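Pectinesterase (Aspergillus niger, PDB 5C1E) hydrolyses the methyl esters of pectin, releasing methanol and leaving polygalacturonate, and is probably involved in the maceration and soft-rotting of plant tissue. Local coordinates at residues A[86-91]-A[115-120]; A[137-142]-A[158-163]; A[216-221]-A[241-246]. All blocks are in the same frame, centred on the assembly; numbering follows the deposited sequence.

Contact 1 of 3, residues A[86-91]-A[115-120]; sequences GSLDKS and GAQAVA
Leu88 CD2 rests against Gln117 CB at 3.8 Å, while the flat amide of Gln117, its chain bent at chi2, is turned away from the leucine; beside them Val119 packs its CG2 methyl 3.6 Å from Leu88 O. That carbonyl oxygen accepts from both Ser91 N and Ser91 OG, the hydroxyl coming from 17° off the carbonyl plane. Both segments belong to the connections of a right-handed parallel beta-helix. Within 86-91, which follows helix 82-85, residues 88-91 take helical backbone angles without the regular bonds of a helix; the segment 115-120 leads into strand 121-124. Ser87 steadies the turn as an ST motif, its OG accepting from Lys90 N. The apolar part of the contact is thin across the two segments, with Leu88 CD2 4.3 Å from Val119 CG2, but Tyr143 and Phe164 of neighbouring strands touch both residues. Gln117 NE2 bonds a glycerol, probably from the crystallisation liquor, consistent with a place beside the predicted active site at Asp161. Ser91 OG ties the segments together, with chi1 at 79° setting it between its own backbone N and carbonyl carbon: it donates to Leu88 O at 2.7 Å and accepts from Val119 N at 3.1 Å, with an N-H...O angle of 167°.

Contact 2 of 3, residues A[137-142]-A[158-163]; sequences GYQDTL and GAVDYI. With GOL (glycerol), chain I.
Gln139 lies alongside Val160, both side chains pointing the same way, in the predicted active site of this beta-helix enzyme. From Gln139 CB, 4.1 Å from Val160 O, the chain runs extended: CG passes 3.9 Å from Val160 CG1, CD keeps to the same methyl, and NE2 ends 3.8 Å from it. Beyond that methyl Gln139 NE2 donates to a water at 3.1 Å. With chi1 at -174° CG stands anti to the backbone N, which starts the chain along the valine. Tyr138 O grips the facing turn twice, accepting from Ala159 N on a lone pair at 2.7 Å and from Val160 N outside the carbonyl plane, while Ala159 CB sits over one face of the Tyr138 ring in a CH-pi contact. Asp140 N bonds Val160 O. The water donates to Asp140 OD1 and, at 2.6 Å, to Asp161 OD2, two oxygens 4.3 Å apart. O1 of a glycerol, probably from the crystallisation liquor, lies within bonding distance of both, and Arg221 holds Asp161 OD1 in a salt bridge. Two nearby carboxylates and the Gln139 amide thus surround one water, consistent with the predicted role of Asp161 in ester hydrolysis.

Contact 3 of 3, residues A[216-221]-A[241-246]; sequences EVYLGR and NPKGWT. With ACT (acetate ion), chain M.
Tyr218 is gripped on both ring faces by the neighbouring loop, with Thr246 CB centred over one face, 3.7 Å from the ring centroid, and Asn241 CB over the opposite one. This is near the C-terminal end of the right-handed parallel beta-helix, where strand 217-220, outermost in its sheet, is flanked by the loop after strand 235-236. The packed part centres on a further CH-pi contact: Leu219 CB stands over the six-membered ring of Trp245, 3.6 Å from its centroid and 3° off the normal. Gly220, without a side chain, admits the indole so closely that its N lies 3.3 Å from Trp245 CE3. Trp245 is further fixed by a stack on Tyr256 and by Glu274, which receives NE1. Backbone bonds lace the segments together, the shortest being Leu219 N to Gly244 O at 2.7 Å. Asn241 opens a type I turn and, with OD1 accepting from Lys243 N, an Asx turn as well; the Lys243 chain bends twice, bringing NZ to Asn241 OD1, to which it donates, and to the edge of the Tyr218 ring for a weak bond to OH. Arg221 first keeps to the loop, CB and CD passing Thr246 CG2 at 3.7 and 4.0 Å, and then runs extended away from it. The looser, outward part is its guanidinium. There Arg221 NE pairs with Asp161 of the predicted active site. An acetate, probably from the crystallisation liquor, meets the guanidinium at its edge, Arg221 NH1 donating to acetate O at 3.0 Å.

How the contacts relate
From the N terminus, contact 1 closes first, bringing 115-120 back onto the turn after helix 82-85 once the chain has run through strands 94-96, 102-104 and 107-110. Contact 2 follows, joining the corners 137-142 and 158-163 of successive coils, and contact 3 comes last, near the far end of the beta-helix. The three lie in series, none nested or crossed. Segment 137-142 lies next to 115-120, with probable bonds from Ala118 N to Gln139 O and from Ala120 N to Thr141 O. Contacts 2 and 3 meet through the salt bridge of Asp161 OD1 with Arg221 NE (2.8 Å), whereas contacts 1 and 3 stay about 8 Å apart at their nearest atoms.

Contact 1 of 3, residues A[86-91]-A[115-120]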
loop_
_atom_site.group_PDB
_atom_site.type_symbol
_atom_site.label_atom_id
_atom_site.label_comp_id
_atom_site.label_asym_id
_atom_site.label_seq_id
_atom_site.Cartn_x
_atom_site.Cartn_y
_atom_site.Cartn_z
ATOM N N GLY A 86 -8.136 -18.197 7.778
ATOM C CA GLY A 86 -8.058 -18.200 9.241
ATOM C C GLY A 86 -7.648 -16.883 9.880
ATOM O O GLY A 86 -7.834 -16.711 11.073
ATOM N N SER A 87 -7.060 -15.968 9.109
ATOM C CA SER A 87 -6.795 -14.608 9.586
ATOM C C SER A 87 -6.554 -13.683 8.406
ATOM O O SER A 87 -6.360 -14.149 7.282
ATOM C CB SER A 87 -5.563 -14.572 10.485
ATOM O OG SER A 87 -4.375 -14.751 9.726
ATOM N N LEU A 88 -6.566 -12.376 8.660
ATOM C CA LEU A 88 -6.175 -11.405 7.628
ATOM C C LEU A 88 -4.781 -11.674 7.073
ATOM O O LEU A 88 -4.605 -11.726 5.864
ATOM C CB LEU A 88 -6.216 -9.979 8.176
ATOM C CG LEU A 88 -7.627 -9.471 8.478
ATOM C CD1 LEU A 88 -7.517 -8.210 9.332
ATOM C CD2 LEU A 88 -8.397 -9.225 7.186
ATOM N N ASP A 89 -3.801 -11.843 7.963
ATOM C CA ASP A 89 -2.413 -12.097 7.559
ATOM C C ASP A 89 -2.259 -13.354 6.724
ATOM O O ASP A 89 -1.501 -13.363 5.759
ATOM C CB ASP A 89 -1.490 -12.203 8.778
ATOM C CG ASP A 89 -1.156 -10.858 9.364
ATOM O OD1 ASP A 89 -1.658 -9.850 8.834
ATOM O OD2 ASP A 89 -0.423 -10.810 10.372
ATOM N N LYS A 90 -2.985 -14.406 7.091
ATOM C CA LYS A 90 -2.924 -15.680 6.361
ATOM C C LYS A 90 -3.589 -15.625 4.999
ATOM O O LYS A 90 -3.331 -16.501 4.184
ATOM C CB LYS A 90 -3.530 -16.833 7.175
ATOM C CG LYS A 90 -2.676 -17.257 8.351
ATOM C CD LYS A 90 -3.325 -18.357 9.179
ATOM C CE LYS A 90 -2.442 -18.677 10.371
ATOM N NZ LYS A 90 -3.035 -19.717 11.263
ATOM N N SER A 91 -4.442 -14.622 4.761
ATOM C CA SER A 91 -5.076 -14.426 3.461
ATOM C C SER A 91 -4.175 -13.682 2.472
ATOM O O SER A 91 -4.498 -13.606 1.289
ATOM C CB SER A 91 -6.393 -13.655 3.608
ATOM O OG SER A 91 -6.190 -12.255 3.760
ATOM N N GLY A 115 -16.810 -9.822 -1.523
ATOM C CA GLY A 115 -17.619 -10.712 -0.712
ATOM C C GLY A 115 -17.032 -11.043 0.650
ATOM O O GLY A 115 -17.756 -11.493 1.528
ATOM N N ALA A 116 -15.725 -10.844 0.806
ATOM C CA ALA A 116 -15.026 -11.069 2.067
ATOM C C ALA A 116 -13.663 -10.407 2.015
ATOM O O ALA A 116 -13.180 -10.071 0.944
ATOM C CB ALA A 116 -14.851 -12.561 2.345
ATOM N N GLN A 117 -13.047 -10.257 3.182
ATOM C CA GLN A 117 -11.734 -9.667 3.281
ATOM C C GLN A 117 -10.735 -10.588 2.601
ATOM O O GLN A 117 -10.788 -11.782 2.799
ATOM C CB GLN A 117 -11.328 -9.481 4.742
ATOM C CG GLN A 117 -12.308 -8.639 5.537
ATOM C CD GLN A 117 -13.318 -9.487 6.284
ATOM O OE1 GLN A 117 -13.865 -10.471 5.752
ATOM N NE2 GLN A 117 -13.596 -9.097 7.515
ATOM N N ALA A 118 -9.846 -10.020 1.793
ATOM C CA ALA A 118 -8.847 -10.803 1.089
ATOM C C ALA A 118 -7.643 -9.923 0.794
ATOM O O ALA A 118 -7.668 -9.100 -0.111
ATOM C CB ALA A 118 -9.421 -11.390 -0.190
ATOM N N VAL A 119 -6.598 -10.095 1.587
ATOM C CA VAL A 119 -5.456 -9.194 1.546
ATOM C C VAL A 119 -4.524 -9.496 0.375
ATOM O O VAL A 119 -4.204 -10.645 0.106
ATOM C CB VAL A 119 -4.693 -9.245 2.877
ATOM C CG1 VAL A 119 -3.434 -8.390 2.864
ATOM C CG2 VAL A 119 -5.613 -8.773 3.995
ATOM N N ALA A 120 -4.106 -8.437 -0.321
ATOM C CA ALA A 120 -3.083 -8.567 -1.363
ATOM C C ALA A 120 -1.700 -8.555 -0.726
ATOM O O ALA A 120 -0.960 -9.515 -0.860
ATOM C CB ALA A 120 -3.213 -7.474 -2.397
#

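Contact 2 of 3, residues A[137-142]-A[158-163]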
loop_
_atom_site.group_PDB
_atom_site.type_symbol
_atom_site.label_atom_id
_atom_site.label_comp_id
_atom_site.label_asym_id
_atom_site.label_seq_id
_atom_site.Cartn_x
_atom_site.Cartn_y
_atom_site.Cartn_z
ATOM N N GLY A 137 -7.085 -5.634 -5.082
ATOM C CA GLY A 137 -8.080 -6.481 -4.419
ATOM C C GLY A 137 -9.415 -5.776 -4.432
ATOM O O GLY A 137 -9.665 -4.959 -5.321
ATOM N N TYR A 138 -10.292 -6.114 -3.477
ATOM C CA TYR A 138 -11.586 -5.454 -3.348
ATOM C C TYR A 138 -11.743 -4.988 -1.899
ATOM O O TYR A 138 -11.699 -3.775 -1.614
ATOM C CB TYR A 138 -12.735 -6.379 -3.783
ATOM C CG TYR A 138 -14.018 -5.622 -3.920
ATOM C CD1 TYR A 138 -14.341 -4.973 -5.119
ATOM C CD2 TYR A 138 -14.892 -5.498 -2.844
ATOM C CE1 TYR A 138 -15.509 -4.246 -5.234
ATOM C CE2 TYR A 138 -16.070 -4.776 -2.954
ATOM C CZ TYR A 138 -16.363 -4.143 -4.165
ATOM O OH TYR A 138 -17.522 -3.401 -4.292
ATOM N N GLN A 139 -11.925 -5.946 -0.993
ATOM C CA GLN A 139 -12.000 -5.661 0.420
ATOM C C GLN A 139 -10.670 -5.963 1.116
ATOM O O GLN A 139 -10.162 -7.090 1.026
ATOM C CB GLN A 139 -13.127 -6.475 1.077
ATOM C CG GLN A 139 -13.349 -6.119 2.529
ATOM C CD GLN A 139 -14.642 -6.704 3.077
ATOM O OE1 GLN A 139 -15.283 -7.549 2.447
ATOM N NE2 GLN A 139 -15.041 -6.234 4.241
ATOM N N ASP A 140 -10.119 -4.944 1.791
ATOM C CA ASP A 140 -8.870 -5.060 2.559
ATOM C C ASP A 140 -7.602 -5.331 1.697
ATOM O O ASP A 140 -6.745 -6.127 2.061
ATOM C CB ASP A 140 -9.001 -6.161 3.610
ATOM C CG ASP A 140 -9.876 -5.780 4.777
ATOM O OD1 ASP A 140 -10.647 -4.830 4.688
ATOM O OD2 ASP A 140 -9.793 -6.486 5.813
ATOM N N THR A 141 -7.494 -4.673 0.548
ATOM C CA THR A 141 -6.354 -4.899 -0.358
ATOM C C THR A 141 -4.990 -4.766 0.304
ATOM O O THR A 141 -4.176 -5.672 0.206
ATOM C CB THR A 141 -6.389 -3.946 -1.563
ATOM O OG1 THR A 141 -7.664 -4.053 -2.236
ATOM C CG2 THR A 141 -5.245 -4.268 -2.519
ATOM N N LEU A 142 -4.729 -3.619 0.925
ATOM C CA LEU A 142 -3.414 -3.300 1.464
ATOM C C LEU A 142 -3.461 -3.142 2.970
ATOM O O LEU A 142 -4.001 -2.160 3.520
ATOM C CB LEU A 142 -2.849 -2.052 0.782
ATOM C CG LEU A 142 -1.439 -1.637 1.186
ATOM C CD1 LEU A 142 -0.391 -2.655 0.766
ATOM C CD2 LEU A 142 -1.155 -0.271 0.598
ATOM N N GLY A 158 -8.955 -1.020 -4.762
ATOM C CA GLY A 158 -9.943 -1.746 -3.998
ATOM C C GLY A 158 -11.193 -0.916 -3.801
ATOM O O GLY A 158 -11.391 0.119 -4.456
ATOM N N ALA A 159 -12.046 -1.372 -2.896
ATOM C CA ALA A 159 -13.319 -0.736 -2.643
ATOM C C ALA A 159 -13.595 -0.489 -1.165
ATOM O O ALA A 159 -14.070 0.582 -0.797
ATOM C CB ALA A 159 -14.430 -1.591 -3.220
ATOM N N VAL A 160 -13.340 -1.505 -0.340
ATOM C CA VAL A 160 -13.728 -1.509 1.044
ATOM C C VAL A 160 -12.527 -1.647 1.971
ATOM O O VAL A 160 -11.860 -2.691 1.997
ATOM C CB VAL A 160 -14.731 -2.648 1.300
ATOM C CG1 VAL A 160 -15.113 -2.705 2.778
ATOM C CG2 VAL A 160 -15.954 -2.430 0.432
ATOM N N ASP A 161 -12.262 -0.582 2.730
ATOM C CA ASP A 161 -11.192 -0.544 3.730
ATOM C C ASP A 161 -9.904 -1.019 3.106
ATOM O O ASP A 161 -9.210 -1.846 3.674
ATOM C CB ASP A 161 -11.522 -1.425 4.944
ATOM C CG ASP A 161 -12.799 -1.027 5.651
ATOM O OD1 ASP A 161 -13.298 0.119 5.475
ATOM O OD2 ASP A 161 -13.299 -1.872 6.436
ATOM N N TYR A 162 -9.605 -0.539 1.905
ATOM C CA TYR A 162 -8.516 -1.136 1.138
ATOM C C TYR A 162 -7.101 -0.643 1.455
ATOM O O TYR A 162 -6.142 -1.222 0.965
ATOM C CB TYR A 162 -8.825 -1.170 -0.360
ATOM C CG TYR A 162 -9.002 0.121 -1.134
ATOM C CD1 TYR A 162 -10.236 0.759 -1.202
ATOM C CD2 TYR A 162 -7.961 0.641 -1.879
ATOM C CE1 TYR A 162 -10.419 1.891 -1.954
ATOM C CE2 TYR A 162 -8.130 1.779 -2.647
ATOM C CZ TYR A 162 -9.351 2.394 -2.696
ATOM O OH TYR A 162 -9.510 3.515 -3.472
ATOM N N ILE A 163 -6.990 0.381 2.308
ATOM C CA ILE A 163 -5.724 0.749 2.969
ATOM C C ILE A 163 -6.077 0.793 4.446
ATOM O O ILE A 163 -6.866 1.628 4.860
ATOM C CB ILE A 163 -5.189 2.107 2.495
ATOM C CG1 ILE A 163 -4.954 2.080 0.984
ATOM C CG2 ILE A 163 -3.903 2.472 3.241
ATOM C CD1 ILE A 163 -4.679 3.444 0.369
HETATM C C1 GOL I . -10.876 -3.618 8.661
HETATM O O1 GOL I . -11.186 -3.371 7.284
HETATM C C2 GOL I . -11.563 -4.894 9.126
HETATM O O2 GOL I . -12.971 -4.805 8.906
HETATM C C3 GOL I . -11.042 -6.076 8.335
HETATM O O3 GOL I . -11.642 -7.304 8.782
HETATM O O HOH W 1 -13.101 -4.445 5.901
#

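Contact 3 of 3, residues A[216-221]-A[241-246]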
loop_
_atom_site.group_PDB
_atom_site.type_symbol
_atom_site.label_atom_id
_atom_site.label_comp_id
_atom_site.label_asym_id
_atom_site.label_seq_id
_atom_site.Cartn_x
_atom_site.Cartn_y
_atom_site.Cartn_z
ATOM N N GLU A 216 -19.877 7.935 -4.101
ATOM C CA GLU A 216 -20.059 6.679 -3.369
ATOM C C GLU A 216 -18.823 6.229 -2.596
ATOM O O GLU A 216 -18.808 5.129 -2.032
ATOM C CB GLU A 216 -20.474 5.567 -4.328
ATOM C CG GLU A 216 -21.752 5.875 -5.077
ATOM C CD GLU A 216 -22.298 4.696 -5.853
ATOM O OE1 GLU A 216 -21.598 3.682 -6.025
ATOM O OE2 GLU A 216 -23.460 4.806 -6.284
ATOM N N VAL A 217 -17.774 7.043 -2.597
ATOM C CA VAL A 217 -16.516 6.650 -1.967
ATOM C C VAL A 217 -16.218 7.623 -0.830
ATOM O O VAL A 217 -16.434 8.836 -0.952
ATOM C CB VAL A 217 -15.357 6.561 -2.997
ATOM C CG1 VAL A 217 -14.029 6.236 -2.333
ATOM C CG2 VAL A 217 -15.657 5.493 -4.040
ATOM N N TYR A 218 -15.723 7.086 0.273
ATOM C CA TYR A 218 -15.295 7.900 1.400
ATOM C C TYR A 218 -13.789 7.851 1.557
ATOM O O TYR A 218 -13.140 6.853 1.240
ATOM C CB TYR A 218 -15.969 7.409 2.687
ATOM C CG TYR A 218 -17.479 7.581 2.669
ATOM C CD1 TYR A 218 -18.067 8.767 3.069
ATOM C CD2 TYR A 218 -18.301 6.548 2.249
ATOM C CE1 TYR A 218 -19.452 8.929 3.053
ATOM C CE2 TYR A 218 -19.681 6.690 2.226
ATOM C CZ TYR A 218 -20.251 7.880 2.633
ATOM O OH TYR A 218 -21.620 8.009 2.605
ATOM N N LEU A 219 -13.234 8.950 2.034
ATOM C CA LEU A 219 -11.809 9.063 2.254
ATOM C C LEU A 219 -11.369 8.065 3.333
ATOM O O LEU A 219 -10.244 7.538 3.315
ATOM C CB LEU A 219 -11.477 10.495 2.671
ATOM C CG LEU A 219 -11.738 11.582 1.620
ATOM C CD1 LEU A 219 -11.633 12.949 2.275
ATOM C CD2 LEU A 219 -10.784 11.460 0.434
ATOM N N GLY A 220 -12.274 7.788 4.261
ATOM C CA GLY A 220 -11.982 6.824 5.289
ATOM C C GLY A 220 -13.087 6.633 6.299
ATOM O O GLY A 220 -14.098 7.368 6.311
ATOM N N ARG A 221 -12.882 5.614 7.121
ATOM C CA ARG A 221 -13.669 5.410 8.322
ATOM C C ARG A 221 -12.761 4.825 9.409
ATOM O O ARG A 221 -11.713 4.239 9.097
ATOM C CB ARG A 221 -14.887 4.541 8.029
ATOM C CG ARG A 221 -14.546 3.142 7.534
ATOM C CD ARG A 221 -15.814 2.375 7.205
ATOM N NE ARG A 221 -15.531 0.965 6.983
ATOM C CZ ARG A 221 -16.403 -0.021 7.200
ATOM N NH1 ARG A 221 -17.616 0.252 7.649
ATOM N NH2 ARG A 221 -16.056 -1.278 6.984
ATOM N N ASN A 241 -17.730 11.213 -1.677
ATOM C CA ASN A 241 -18.972 11.688 -1.107
ATOM C C ASN A 241 -18.755 13.049 -0.429
ATOM O O ASN A 241 -17.733 13.270 0.194
ATOM C CB ASN A 241 -19.492 10.653 -0.112
ATOM C CG ASN A 241 -20.841 11.020 0.450
ATOM O OD1 ASN A 241 -20.939 11.853 1.344
ATOM N ND2 ASN A 241 -21.896 10.428 -0.102
ATOM N N PRO A 242 -19.715 13.975 -0.553
ATOM C CA PRO A 242 -19.543 15.289 0.082
ATOM C C PRO A 242 -19.206 15.277 1.580
ATOM O O PRO A 242 -18.486 16.151 2.037
ATOM C CB PRO A 242 -20.887 15.966 -0.154
ATOM C CG PRO A 242 -21.374 15.386 -1.434
ATOM C CD PRO A 242 -20.808 13.992 -1.544
ATOM N N LYS A 243 -19.719 14.304 2.328
ATOM C CA LYS A 243 -19.370 14.173 3.753
ATOM C C LYS A 243 -17.889 13.810 3.986
ATOM O O LYS A 243 -17.358 14.022 5.082
ATOM C CB LYS A 243 -20.304 13.189 4.449
ATOM C CG LYS A 243 -21.775 13.583 4.365
ATOM C CD LYS A 243 -22.691 12.684 5.182
ATOM C CE LYS A 243 -22.628 11.207 4.789
ATOM N NZ LYS A 243 -23.129 10.917 3.417
ATOM N N GLY A 244 -17.249 13.231 2.969
ATOM C CA GLY A 244 -15.823 12.926 2.988
ATOM C C GLY A 244 -15.484 11.660 3.757
ATOM O O GLY A 244 -14.807 10.763 3.238
ATOM N N TRP A 245 -15.922 11.599 5.004
ATOM C CA TRP A 245 -15.600 10.491 5.882
ATOM C C TRP A 245 -16.873 9.832 6.405
ATOM O O TRP A 245 -17.934 10.469 6.454
ATOM C CB TRP A 245 -14.749 10.986 7.035
ATOM C CG TRP A 245 -13.569 11.817 6.616
ATOM C CD1 TRP A 245 -13.558 13.160 6.373
ATOM C CD2 TRP A 245 -12.228 11.361 6.387
ATOM N NE1 TRP A 245 -12.293 13.566 6.006
ATOM C CE2 TRP A 245 -11.465 12.479 5.994
ATOM C CE3 TRP A 245 -11.605 10.121 6.466
ATOM C CZ2 TRP A 245 -10.105 12.395 5.731
ATOM C CZ3 TRP A 245 -10.269 10.027 6.180
ATOM C CH2 TRP A 245 -9.523 11.156 5.827
ATOM N N THR A 246 -16.779 8.559 6.787
ATOM C CA THR A 246 -17.935 7.852 7.341
ATOM C C THR A 246 -17.554 7.128 8.647
ATOM O O THR A 246 -16.424 7.245 9.144
ATOM C CB THR A 246 -18.593 6.920 6.291
ATOM O OG1 THR A 246 -19.874 6.469 6.755
ATOM C CG2 THR A 246 -17.713 5.722 5.962
HETATM C C ACT M . -18.782 -1.802 10.519
HETATM O O ACT M . -19.078 -1.811 9.299
HETATM O OXT ACT M . -19.219 -0.934 11.314
HETATM C CH3 ACT M . -17.868 -2.869 11.046
#